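PDB 4H41: putative alpha-L-fucosidase from Bacteroides thetaiotaomicron, which is a putative TIM-barrel glycoside hydrolase that probably releases alpha-L-fucose from host glycans. Local coordinates for residues V99-R107 against Y150-G158; N273-M281 against I288-L297. All coordinates share one frame; numbering follows the deposited sequence.

Interaction 1: V99-R107 against Y150-G158; sequences VDLVDMYLR and YGEKYKSFG
Two tyrosines reach from 150-158 to two aspartates on 99-107, each offering its hydroxyl to a carboxylate turned steeply against the ring. Tyr150 OH donates to Asp100 OD2 at 2.6 Å, on the syn side but somewhat out of the carboxylate plane, which stands 82° from the ring. Asp100 also caps helix 101-111, its OD1 accepting from Asp103 N, which probably helps hold the carboxylate that Tyr150 meets. Over the centre of the Tyr150 ring sits Val102 CG1, 3.6 Å from the centroid, in a CH-pi contact. In this TIM barrel the contact joins two neighbouring outer helices and the turn that leads from helix 136-151 into strand 157-162. Tyr154 OH meets the anti lone pair of Asp103 OD1 at 2.6 Å; OD2 lies in the guanidinium plane of Arg107 and takes bonds from NE and NH2, both from one face of the carboxylate, while NH1 forms a salt bridge with Glu53. Between the tyrosines wedges Leu106: CD1 lies over the Tyr154 face, offset toward the rim, and also touches Tyr150 CB at 3.7 Å, while CD2 packs on Phe157 CB. Ser156 OG (chi1 63°) donates to Leu106 O at 2.7 Å, and water 1 joins that carbonyl to Ser156 N.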
loop_
_atom_site.group_PDB
_atom_site.type_symbol
_atom_site.label_atom_id
_atom_site.label_comp_id
_atom_site.label_asym_id
_atom_site.label_seq_id
_atom_site.Cartn_x
_atom_site.Cartn_y
_atom_site.Cartn_z
ATOM N N VAL B 99 0.736 22.251 14.900
ATOM C CA VAL B 99 1.994 22.167 15.652
ATOM C C VAL B 99 3.071 22.933 14.911
ATOM O O VAL B 99 3.198 22.802 13.692
ATOM C CB VAL B 99 2.417 20.677 15.840
ATOM C CG1 VAL B 99 3.781 20.562 16.533
ATOM C CG2 VAL B 99 1.361 19.878 16.611
ATOM N N ASP B 100 3.926 23.649 15.661
ATOM C CA ASP B 100 5.105 24.287 15.090
ATOM C C ASP B 100 6.198 23.201 14.985
ATOM O O ASP B 100 6.896 22.915 15.956
ATOM C CB ASP B 100 5.575 25.496 15.925
ATOM C CG ASP B 100 6.775 26.216 15.335
ATOM O OD1 ASP B 100 7.419 25.657 14.404
ATOM O OD2 ASP B 100 7.107 27.327 15.822
ATOM N N LEU B 101 6.291 22.554 13.824
ATOM C CA LEU B 101 7.266 21.477 13.602
ATOM C C LEU B 101 8.684 21.979 13.572
ATOM O O LEU B 101 9.601 21.244 13.950
ATOM C CB LEU B 101 6.975 20.727 12.294
ATOM C CG LEU B 101 5.618 20.044 12.223
ATOM C CD1 LEU B 101 5.377 19.436 10.831
ATOM C CD2 LEU B 101 5.499 18.948 13.282
ATOM N N VAL B 102 8.908 23.207 13.100
ATOM C CA VAL B 102 10.268 23.771 13.047
ATOM C C VAL B 102 10.817 23.871 14.484
ATOM O O VAL B 102 11.920 23.389 14.758
ATOM C CB VAL B 102 10.308 25.110 12.293
ATOM C CG1 VAL B 102 11.689 25.714 12.355
ATOM C CG2 VAL B 102 9.919 24.901 10.830
ATOM N N ASP B 103 10.019 24.431 15.397
ATOM C CA ASP B 103 10.367 24.526 16.815
ATOM C C ASP B 103 10.640 23.130 17.375
ATOM O O ASP B 103 11.649 22.914 18.040
ATOM C CB ASP B 103 9.225 25.181 17.606
ATOM C CG ASP B 103 9.357 24.998 19.112
ATOM O OD1 ASP B 103 10.236 25.643 19.710
ATOM O OD2 ASP B 103 8.629 24.146 19.679
HETATM N N MSE B 104 9.757 22.176 17.080
HETATM C CA MSE B 104 9.891 20.826 17.613
HETATM C C MSE B 104 11.159 20.173 17.137
HETATM O O MSE B 104 11.904 19.636 17.961
HETATM C CB MSE B 104 8.692 19.945 17.215
HETATM C CG MSE B 104 8.697 18.606 17.908
HETATM SE SE MSE B 104 7.422 17.430 17.093
HETATM C CE MSE B 104 8.369 17.150 15.391
ATOM N N TYR B 105 11.400 20.180 15.828
ATOM C CA TYR B 105 12.611 19.553 15.287
ATOM C C TYR B 105 13.875 20.221 15.774
ATOM O O TYR B 105 14.847 19.534 16.040
ATOM C CB TYR B 105 12.607 19.535 13.757
ATOM C CG TYR B 105 11.561 18.634 13.164
ATOM C CD1 TYR B 105 11.398 17.320 13.616
ATOM C CD2 TYR B 105 10.794 19.042 12.080
ATOM C CE1 TYR B 105 10.487 16.462 13.017
ATOM C CE2 TYR B 105 9.874 18.186 11.480
ATOM C CZ TYR B 105 9.727 16.900 11.951
ATOM O OH TYR B 105 8.847 16.050 11.336
ATOM N N LEU B 106 13.896 21.543 15.866
ATOM C CA LEU B 106 15.078 22.248 16.388
ATOM C C LEU B 106 15.365 21.836 17.836
ATOM O O LEU B 106 16.532 21.615 18.174
ATOM C CB LEU B 106 14.904 23.736 16.266
ATOM C CG LEU B 106 15.100 24.273 14.849
ATOM C CD1 LEU B 106 14.570 25.684 14.726
ATOM C CD2 LEU B 106 16.560 24.282 14.454
ATOM N N ARG B 107 14.330 21.685 18.672
ATOM C CA ARG B 107 14.508 21.264 20.071
ATOM C C ARG B 107 14.991 19.819 20.135
ATOM O O ARG B 107 15.865 19.494 20.931
ATOM C CB ARG B 107 13.216 21.440 20.879
ATOM C CG ARG B 107 12.951 22.900 21.225
ATOM C CD ARG B 107 11.786 23.075 22.186
ATOM N NE ARG B 107 10.506 22.740 21.568
ATOM C CZ ARG B 107 9.840 21.601 21.692
ATOM N NH1 ARG B 107 10.324 20.615 22.446
ATOM N NH2 ARG B 107 8.683 21.430 21.056
ATOM N N TYR B 150 13.828 31.618 14.147
ATOM C CA TYR B 150 14.491 30.372 14.544
ATOM C C TYR B 150 16.025 30.395 14.461
ATOM O O TYR B 150 16.672 29.950 15.397
ATOM C CB TYR B 150 13.965 29.218 13.652
ATOM C CG TYR B 150 12.467 29.054 13.738
ATOM C CD1 TYR B 150 11.876 28.434 14.835
ATOM C CD2 TYR B 150 11.637 29.471 12.702
ATOM C CE1 TYR B 150 10.491 28.369 14.968
ATOM C CE2 TYR B 150 10.250 29.410 12.823
ATOM C CZ TYR B 150 9.684 28.812 13.938
ATOM O OH TYR B 150 8.340 28.757 14.059
ATOM N N GLY B 151 16.585 30.796 13.329
ATOM C CA GLY B 151 18.032 30.746 13.098
ATOM C C GLY B 151 18.881 31.442 14.136
ATOM O O GLY B 151 19.915 30.902 14.542
ATOM N N GLU B 152 18.399 32.602 14.628
ATOM C CA GLU B 152 19.089 33.389 15.661
ATOM C C GLU B 152 18.833 32.886 17.072
ATOM O O GLU B 152 19.486 33.358 17.992
ATOM C CB GLU B 152 18.624 34.859 15.593
ATOM C CG GLU B 152 19.107 35.571 14.353
ATOM C CD GLU B 152 18.838 37.062 14.345
ATOM O OE1 GLU B 152 17.827 37.495 14.942
ATOM O OE2 GLU B 152 19.609 37.790 13.682
ATOM N N LYS B 153 17.838 32.010 17.276
ATOM C CA LYS B 153 17.442 31.581 18.622
ATOM C C LYS B 153 17.754 30.143 18.976
ATOM O O LYS B 153 17.799 29.840 20.163
ATOM C CB LYS B 153 15.924 31.790 18.782
ATOM C CG LYS B 153 15.531 33.257 18.601
ATOM C CD LYS B 153 14.089 33.505 18.976
ATOM C CE LYS B 153 13.681 34.919 18.665
ATOM N NZ LYS B 153 12.228 35.123 18.890
ATOM N N TYR B 154 17.921 29.246 17.999
ATOM C CA TYR B 154 18.127 27.831 18.272
ATOM C C TYR B 154 19.508 27.391 17.799
ATOM O O TYR B 154 19.845 27.512 16.612
ATOM C CB TYR B 154 17.054 26.989 17.559
ATOM C CG TYR B 154 15.623 27.213 18.010
ATOM C CD1 TYR B 154 14.914 28.339 17.609
ATOM C CD2 TYR B 154 14.952 26.261 18.772
ATOM C CE1 TYR B 154 13.585 28.539 17.989
ATOM C CE2 TYR B 154 13.617 26.434 19.134
ATOM C CZ TYR B 154 12.927 27.566 18.719
ATOM O OH TYR B 154 11.580 27.722 18.983
ATOM N N LYS B 155 20.265 26.808 18.735
ATOM C CA LYS B 155 21.624 26.316 18.548
ATOM C C LYS B 155 21.732 25.303 17.425
ATOM O O LYS B 155 22.722 25.294 16.710
ATOM C CB LYS B 155 22.051 25.654 19.876
ATOM C CG LYS B 155 23.423 25.006 19.951
ATOM C CD LYS B 155 23.560 24.407 21.335
ATOM C CE LYS B 155 24.815 23.618 21.590
ATOM N NZ LYS B 155 24.772 22.987 22.941
ATOM N N SER B 156 20.723 24.451 17.263
ATOM C CA SER B 156 20.793 23.362 16.296
ATOM C C SER B 156 20.504 23.782 14.839
ATOM O O SER B 156 20.644 22.957 13.954
ATOM C CB SER B 156 19.857 22.257 16.735
ATOM O OG SER B 156 18.526 22.744 16.734
ATOM N N PHE B 157 20.115 25.037 14.576
ATOM C CA PHE B 157 19.888 25.491 13.194
ATOM C C PHE B 157 21.242 25.553 12.489
ATOM O O PHE B 157 22.014 26.486 12.711
ATOM C CB PHE B 157 19.175 26.854 13.192
ATOM C CG PHE B 157 18.554 27.214 11.857
ATOM C CD1 PHE B 157 19.348 27.516 10.758
ATOM C CD2 PHE B 157 17.180 27.342 11.725
ATOM C CE1 PHE B 157 18.775 27.860 9.532
ATOM C CE2 PHE B 157 16.611 27.728 10.506
ATOM C CZ PHE B 157 17.411 27.986 9.420
ATOM N N GLY B 158 21.534 24.561 11.654
ATOM C CA GLY B 158 22.851 24.416 11.066
ATOM C C GLY B 158 23.024 24.456 9.581
ATOM O O GLY B 158 24.143 24.269 9.108
HETATM O O HOH W 1 18.096 24.091 19.065
#

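Interaction 2: N273-M281 against I288-L297; sequences NAESFDRDM and IKFDKLRMKL
The loop that follows barrel strand 269-273 folds back here on helix 290-302, the next outer helix of the TIM barrel, so the contact belongs to a beta-alpha unit of that fold. At the strand end, Ala274 CB packs against Leu297 CD2 at 3.7 Å and, slightly farther off, Leu293 CD1. The Lys296 chain, bent at chi3 (-52°), brings NZ to Glu275 O at 2.8 Å, in the carbonyl plane and on a lone pair; the same ammonium forms a salt bridge with Asp244. Glu275 turns its carboxylate to Arg279 instead, which holds one oxygen with NE and the other with NH2. Ile288 N donates to Ser276 O at 2.9 Å, and Ile288 CD1 lies against Phe277 O and Glu275 O. Nearer the helix start, Lys292 extends fully beyond CG to meet Asp280 coming from the opposite direction: NZ uses the anti lone pair of Asp280 OD2 at 2.7 Å. Asp278 crosses the lysine at about a right angle; its OD2 stands 3.4 Å from Lys292 NZ, a salt bridge with only a weak hydrogen bond, and water 2 bridges the two atoms, while OD1 accepts from Asp280 N in an Asx turn. Replacing Lys292 by alanine would remove the ammonium between the two carboxylates and is likely to leave Asp278 without this charged mate, while Asp280 would keep Lys203. Asp280 OD1 forms that second salt bridge and OD2 a hydrogen bond with Tyr249, so the aspartate charge here is probably well compensated, while Lys296 satisfies Glu275 O.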
loop_
_atom_site.group_PDB
_atom_site.type_symbol
_atom_site.label_atom_id
_atom_site.label_comp_id
_atom_site.label_asym_id
_atom_site.label_seq_id
_atom_site.Cartn_x
_atom_site.Cartn_y
_atom_site.Cartn_z
ATOM N N ASN B 273 22.004 10.719 -1.738
ATOM C CA ASN B 273 20.698 10.615 -1.093
ATOM C C ASN B 273 20.284 9.188 -1.396
ATOM O O ASN B 273 19.792 8.881 -2.497
ATOM C CB ASN B 273 19.711 11.663 -1.573
ATOM C CG ASN B 273 18.329 11.446 -1.012
ATOM O OD1 ASN B 273 18.072 10.483 -0.299
ATOM N ND2 ASN B 273 17.410 12.327 -1.338
ATOM N N ALA B 274 20.619 8.302 -0.465
ATOM C CA ALA B 274 20.379 6.874 -0.586
ATOM C C ALA B 274 18.949 6.568 -0.218
ATOM O O ALA B 274 18.614 6.518 0.957
ATOM C CB ALA B 274 21.340 6.090 0.291
ATOM N N GLU B 275 18.099 6.424 -1.221
ATOM C CA GLU B 275 16.675 6.159 -1.009
ATOM C C GLU B 275 16.475 4.830 -0.292
ATOM O O GLU B 275 16.989 3.801 -0.741
ATOM C CB GLU B 275 15.948 6.169 -2.331
ATOM C CG GLU B 275 15.975 7.550 -2.968
ATOM C CD GLU B 275 15.283 7.658 -4.312
ATOM O OE1 GLU B 275 15.056 6.601 -4.946
ATOM O OE2 GLU B 275 14.821 8.778 -4.643
ATOM N N SER B 276 15.698 4.845 0.802
ATOM C CA SER B 276 15.447 3.647 1.600
ATOM C C SER B 276 14.059 3.077 1.357
ATOM O O SER B 276 13.618 2.146 2.063
ATOM C CB SER B 276 15.732 3.948 3.070
ATOM O OG SER B 276 15.114 5.133 3.502
ATOM N N PHE B 277 13.407 3.527 0.257
ATOM C CA PHE B 277 12.136 3.000 -0.225
ATOM C C PHE B 277 12.392 2.324 -1.569
ATOM O O PHE B 277 13.384 2.647 -2.239
ATOM C CB PHE B 277 11.067 4.076 -0.329
ATOM C CG PHE B 277 11.408 5.190 -1.280
ATOM C CD1 PHE B 277 12.172 6.267 -0.864
ATOM C CD2 PHE B 277 11.051 5.116 -2.623
ATOM C CE1 PHE B 277 12.514 7.282 -1.752
ATOM C CE2 PHE B 277 11.380 6.143 -3.500
ATOM C CZ PHE B 277 12.073 7.243 -3.041
ATOM N N ASP B 278 11.523 1.387 -1.964
ATOM C CA ASP B 278 11.708 0.621 -3.166
ATOM C C ASP B 278 10.971 1.239 -4.366
ATOM O O ASP B 278 9.772 1.331 -4.363
ATOM C CB ASP B 278 11.225 -0.838 -2.920
ATOM C CG ASP B 278 11.969 -1.838 -3.769
ATOM O OD1 ASP B 278 11.983 -1.655 -5.006
ATOM O OD2 ASP B 278 12.586 -2.815 -3.182
ATOM N N ARG B 279 11.698 1.578 -5.418
ATOM C CA ARG B 279 11.112 2.103 -6.654
ATOM C C ARG B 279 10.756 0.981 -7.647
ATOM O O ARG B 279 10.238 1.277 -8.708
ATOM C CB ARG B 279 12.112 3.062 -7.348
ATOM C CG ARG B 279 12.097 4.419 -6.763
ATOM C CD ARG B 279 12.927 5.356 -7.630
ATOM N NE ARG B 279 13.055 6.606 -6.941
ATOM C CZ ARG B 279 12.124 7.535 -6.858
ATOM N NH1 ARG B 279 11.024 7.452 -7.593
ATOM N NH2 ARG B 279 12.333 8.615 -6.136
ATOM N N ASP B 280 11.057 -0.275 -7.352
ATOM C CA ASP B 280 10.828 -1.372 -8.313
ATOM C C ASP B 280 9.519 -2.089 -8.107
ATOM O O ASP B 280 9.262 -3.082 -8.787
ATOM C CB ASP B 280 11.970 -2.394 -8.179
ATOM C CG ASP B 280 13.346 -1.802 -8.404
ATOM O OD1 ASP B 280 13.466 -0.910 -9.250
ATOM O OD2 ASP B 280 14.305 -2.233 -7.713
HETATM N N MSE B 281 8.679 -1.609 -7.209
HETATM C CA MSE B 281 7.475 -2.308 -6.772
HETATM C C MSE B 281 6.199 -1.605 -7.195
HETATM O O MSE B 281 6.180 -0.388 -7.354
HETATM C CB MSE B 281 7.497 -2.426 -5.248
HETATM C CG MSE B 281 8.701 -3.181 -4.709
HETATM SE SE MSE B 281 8.543 -5.076 -5.059
HETATM C CE MSE B 281 10.004 -5.390 -6.236
ATOM N N ILE B 288 12.726 -0.401 1.101
ATOM C CA ILE B 288 13.579 -1.091 0.140
ATOM C C ILE B 288 14.099 -2.414 0.685
ATOM O O ILE B 288 14.280 -2.602 1.886
ATOM C CB ILE B 288 14.757 -0.148 -0.278
ATOM C CG1 ILE B 288 15.351 -0.549 -1.628
ATOM C CG2 ILE B 288 15.831 -0.072 0.791
ATOM C CD1 ILE B 288 16.321 0.499 -2.193
ATOM N N LYS B 289 14.399 -3.327 -0.237
ATOM C CA LYS B 289 15.148 -4.531 0.057
ATOM C C LYS B 289 16.578 -4.123 0.521
ATOM O O LYS B 289 17.274 -3.376 -0.173
ATOM C CB LYS B 289 15.226 -5.436 -1.197
ATOM C CG LYS B 289 16.141 -6.632 -1.016
ATOM C CD LYS B 289 16.187 -7.533 -2.257
ATOM C CE LYS B 289 14.941 -8.294 -2.517
ATOM N NZ LYS B 289 15.180 -9.311 -3.593
ATOM N N PHE B 290 16.981 -4.584 1.701
ATOM C CA PHE B 290 18.284 -4.252 2.261
ATOM C C PHE B 290 19.430 -4.392 1.240
ATOM O O PHE B 290 20.255 -3.484 1.114
ATOM C CB PHE B 290 18.603 -5.126 3.477
ATOM C CG PHE B 290 20.027 -4.897 3.933
ATOM C CD1 PHE B 290 20.448 -3.641 4.350
ATOM C CD2 PHE B 290 20.979 -5.887 3.785
ATOM C CE1 PHE B 290 21.786 -3.417 4.697
ATOM C CE2 PHE B 290 22.321 -5.643 4.081
ATOM C CZ PHE B 290 22.700 -4.424 4.572
ATOM N N ASP B 291 19.485 -5.501 0.513
ATOM C CA ASP B 291 20.608 -5.699 -0.443
ATOM C C ASP B 291 20.664 -4.630 -1.499
ATOM O O ASP B 291 21.749 -4.255 -1.911
ATOM C CB ASP B 291 20.599 -7.082 -1.110
ATOM C CG ASP B 291 21.345 -8.151 -0.321
ATOM O OD1 ASP B 291 22.076 -7.789 0.638
ATOM O OD2 ASP B 291 21.302 -9.333 -0.739
ATOM N N LYS B 292 19.518 -4.033 -1.866
ATOM C CA LYS B 292 19.555 -2.922 -2.826
ATOM C C LYS B 292 20.163 -1.690 -2.184
ATOM O O LYS B 292 20.995 -1.010 -2.812
ATOM C CB LYS B 292 18.162 -2.607 -3.359
ATOM C CG LYS B 292 17.605 -3.709 -4.257
ATOM C CD LYS B 292 16.146 -3.446 -4.616
ATOM C CE LYS B 292 15.569 -4.588 -5.445
ATOM N NZ LYS B 292 14.176 -4.259 -5.861
ATOM N N LEU B 293 19.764 -1.382 -0.940
ATOM C CA LEU B 293 20.318 -0.238 -0.212
ATOM C C LEU B 293 21.838 -0.460 -0.035
ATOM O O LEU B 293 22.647 0.457 -0.227
ATOM C CB LEU B 293 19.654 -0.072 1.148
ATOM C CG LEU B 293 20.162 1.118 1.974
ATOM C CD1 LEU B 293 20.009 2.428 1.259
ATOM C CD2 LEU B 293 19.421 1.228 3.299
ATOM N N ARG B 294 22.205 -1.683 0.339
ATOM C CA ARG B 294 23.618 -2.055 0.585
ATOM C C ARG B 294 24.421 -1.782 -0.687
ATOM O O ARG B 294 25.490 -1.238 -0.624
ATOM C CB ARG B 294 23.737 -3.540 1.001
ATOM C CG ARG B 294 25.128 -3.926 1.237
ATOM C CD ARG B 294 25.341 -5.376 1.543
ATOM N NE ARG B 294 24.675 -6.282 0.635
ATOM C CZ ARG B 294 25.099 -6.668 -0.565
ATOM N NH1 ARG B 294 26.257 -6.234 -1.042
ATOM N NH2 ARG B 294 24.399 -7.534 -1.269
HETATM N N MSE B 295 23.931 -2.234 -1.825
HETATM C CA MSE B 295 24.674 -2.033 -3.085
HETATM C C MSE B 295 24.860 -0.536 -3.402
HETATM O O MSE B 295 25.920 -0.148 -3.891
HETATM C CB MSE B 295 23.958 -2.746 -4.222
HETATM C CG MSE B 295 24.114 -4.232 -4.161
HETATM SE SE MSE B 295 23.208 -4.990 -5.773
HETATM C CE MSE B 295 21.539 -4.103 -5.919
ATOM N N LYS B 296 23.878 0.310 -3.084
ATOM C CA LYS B 296 23.967 1.747 -3.339
ATOM C C LYS B 296 24.964 2.388 -2.413
ATOM O O LYS B 296 25.741 3.230 -2.875
ATOM C CB LYS B 296 22.576 2.405 -3.222
ATOM C CG LYS B 296 21.652 1.908 -4.316
ATOM C CD LYS B 296 20.298 2.591 -4.391
ATOM C CE LYS B 296 19.534 2.640 -3.102
ATOM N NZ LYS B 296 18.264 3.399 -3.252
ATOM N N LEU B 297 25.022 1.971 -1.144
ATOM C CA LEU B 297 25.985 2.528 -0.196
ATOM C C LEU B 297 27.403 2.034 -0.517
ATOM O O LEU B 297 28.379 2.761 -0.310
ATOM C CB LEU B 297 25.592 2.182 1.250
ATOM C CG LEU B 297 24.239 2.786 1.727
ATOM C CD1 LEU B 297 23.953 2.325 3.151
ATOM C CD2 LEU B 297 24.237 4.303 1.683
HETATM O O HOH W 2 12.814 -5.524 -3.645
#

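Overall arrangement
From the N terminus, the chain reaches interaction 1 first, where helix 101-111 meets the end of helix 136-151 and the turn into strand 157-162; strand 115-119 and most of helix 136-151 lie in the 42 residues it encloses. Interaction 2 opens much later and closes a far shorter loop, only six residues separating 273-281 from 288-297. The two therefore follow in series, neither nested nor crossed. The centres of interactions 1 and 2 are about 30 Å apart, on opposite sides of the chain's centre. Interaction 1 ties helix 101-111 to the following outer helix and to the turn entering the fourth strand, whereas interaction 2 ties the seventh strand's exit loop to the following helix.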